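Local coordinates for protein protease (Helicobacter pylori, PDB 5EUF) that probably acts as a zinc-dependent M16-family protease, a virulence factor that cleaves the human junctional adhesion molecule JAM-A and weakens the gastric epithelial barrier, at residues Ile143-Leu146 against Tyr147-Phe151. Numbering follows the deposited sequence.
Sequences IGML and YFRFF
Met145, a selenomethionine, and Arg149 stand one helical turn apart on helix 142-154, and their side chains extend alongside each other in one direction. The chain of Met145 leaves with CG anti to the backbone N (chi1 -174°) and bends at chi2, which lays its methyl CE alongside the aliphatic part of Arg149, 3.7 Å from Arg149 CD. The same methyl sits at the edge of the guanidinium, near its plane. In the backbone of the same turn, Arg149 N donates to Met145 O at 2.8 Å.

Tyr147 N bonds to Ile143 O at 3.0 Å. Beyond it, the Tyr147 ring has Phe151 CE2 over one face, offset toward the rim. Leu146 O accepts Phe150 N at 3.0 Å, and the side chains of these two residues meet the same sheet; Phe148 N to Gly144 O continues the ordinary i to i+4 pattern.

This is packing within one helix of the M16 peptidase fold, with the Tyr147 side chain about 12 Å from a bound zinc ion. Around the helix, Tyr147 touches Phe88, Thr163 and Met303, and Met145 packs on Asp235 of the second subunit. Leu146 and Phe150 press against the five-stranded sheet, meeting strands 251-258, 309-317 and 412-418.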
loop_
_atom_site.group_PDB
_atom_site.type_symbol
_atom_site.label_atom_id
_atom_site.label_comp_id
_atom_site.label_asym_id
_atom_site.label_seq_id
_atom_site.Cartn_x
_atom_site.Cartn_y
_atom_site.Cartn_z
ATOM N N ILE B 143 10.710 16.338 -9.524
ATOM C CA ILE B 143 9.277 16.536 -9.351
ATOM C C ILE B 143 8.514 15.211 -9.434
ATOM O O ILE B 143 7.485 15.043 -8.781
ATOM C CB ILE B 143 8.716 17.536 -10.398
ATOM C CG1 ILE B 143 7.273 17.916 -10.063
ATOM C CG2 ILE B 143 8.825 16.979 -11.816
ATOM C CD1 ILE B 143 7.132 18.653 -8.755
ATOM N N GLY B 144 9.032 14.267 -10.218
ATOM C CA GLY B 144 8.385 12.979 -10.394
ATOM C C GLY B 144 8.462 12.110 -9.152
ATOM O O GLY B 144 7.455 11.557 -8.710
HETATM N N MSE B 145 9.663 11.988 -8.592
HETATM C CA MSE B 145 9.872 11.220 -7.367
HETATM C C MSE B 145 9.102 11.830 -6.206
HETATM O O MSE B 145 8.502 11.115 -5.404
HETATM C CB MSE B 145 11.359 11.146 -7.021
HETATM C CG MSE B 145 11.684 10.241 -5.843
HETATM SE SE MSE B 145 11.348 8.361 -6.233
HETATM C CE MSE B 145 12.096 7.570 -4.612
ATOM N N LEU B 146 9.131 13.157 -6.123
ATOM C CA LEU B 146 8.417 13.889 -5.082
ATOM C C LEU B 146 6.916 13.642 -5.174
ATOM O O LEU B 146 6.241 13.458 -4.162
ATOM C CB LEU B 146 8.710 15.387 -5.188
ATOM C CG LEU B 146 8.008 16.300 -4.185
ATOM C CD1 LEU B 146 8.460 15.980 -2.773
ATOM C CD2 LEU B 146 8.271 17.761 -4.514
ATOM N N TYR B 147 6.409 13.638 -6.403
ATOM C CA TYR B 147 4.997 13.395 -6.681
ATOM C C TYR B 147 4.585 11.995 -6.228
ATOM O O TYR B 147 3.547 11.811 -5.588
ATOM C CB TYR B 147 4.733 13.580 -8.178
ATOM C CG TYR B 147 3.282 13.702 -8.585
ATOM C CD1 TYR B 147 2.553 14.851 -8.299
ATOM C CD2 TYR B 147 2.652 12.685 -9.294
ATOM C CE1 TYR B 147 1.227 14.969 -8.684
ATOM C CE2 TYR B 147 1.329 12.796 -9.685
ATOM C CZ TYR B 147 0.622 13.939 -9.377
ATOM O OH TYR B 147 -0.692 14.052 -9.766
ATOM N N PHE B 148 5.420 11.012 -6.552
ATOM C CA PHE B 148 5.140 9.619 -6.225
ATOM C C PHE B 148 5.246 9.360 -4.725
ATOM O O PHE B 148 4.330 8.806 -4.116
ATOM C CB PHE B 148 6.091 8.699 -6.985
ATOM C CG PHE B 148 5.671 7.258 -6.995
ATOM C CD1 PHE B 148 4.741 6.802 -7.914
ATOM C CD2 PHE B 148 6.216 6.356 -6.097
ATOM C CE1 PHE B 148 4.355 5.473 -7.933
ATOM C CE2 PHE B 148 5.837 5.027 -6.110
ATOM C CZ PHE B 148 4.907 4.584 -7.030
ATOM N N ARG B 149 6.366 9.769 -4.133
ATOM C CA ARG B 149 6.608 9.548 -2.710
ATOM C C ARG B 149 5.593 10.280 -1.832
ATOM O O ARG B 149 5.352 9.878 -0.692
ATOM C CB ARG B 149 8.029 9.980 -2.332
ATOM C CG ARG B 149 9.136 9.127 -2.943
ATOM C CD ARG B 149 9.163 7.711 -2.375
ATOM N NE ARG B 149 9.496 7.682 -0.952
ATOM C CZ ARG B 149 8.607 7.503 0.022
ATOM N NH1 ARG B 149 7.325 7.332 -0.268
ATOM N NH2 ARG B 149 9.000 7.491 1.289
ATOM N N PHE B 150 4.999 11.350 -2.353
ATOM C CA PHE B 150 3.981 12.070 -1.596
ATOM C C PHE B 150 2.742 11.208 -1.409
ATOM O O PHE B 150 2.261 11.033 -0.288
ATOM C CB PHE B 150 3.596 13.386 -2.278
ATOM C CG PHE B 150 2.444 14.093 -1.612
ATOM C CD1 PHE B 150 2.657 14.924 -0.524
ATOM C CD2 PHE B 150 1.143 13.917 -2.066
ATOM C CE1 PHE B 150 1.596 15.568 0.096
ATOM C CE2 PHE B 150 0.080 14.554 -1.451
ATOM C CZ PHE B 150 0.306 15.381 -0.369
ATOM N N PHE B 151 2.224 10.676 -2.510
ATOM C CA PHE B 151 1.001 9.888 -2.457
ATOM C C PHE B 151 1.203 8.589 -1.679
ATOM O O PHE B 151 0.260 8.060 -1.092
ATOM C CB PHE B 151 0.487 9.603 -3.869
ATOM C CG PHE B 151 -0.236 10.765 -4.490
ATOM C CD1 PHE B 151 -1.570 11.003 -4.199
ATOM C CD2 PHE B 151 0.418 11.628 -5.356
ATOM C CE1 PHE B 151 -2.240 12.076 -4.765
ATOM C CE2 PHE B 151 -0.247 12.705 -5.926
ATOM C CZ PHE B 151 -1.576 12.928 -5.630
#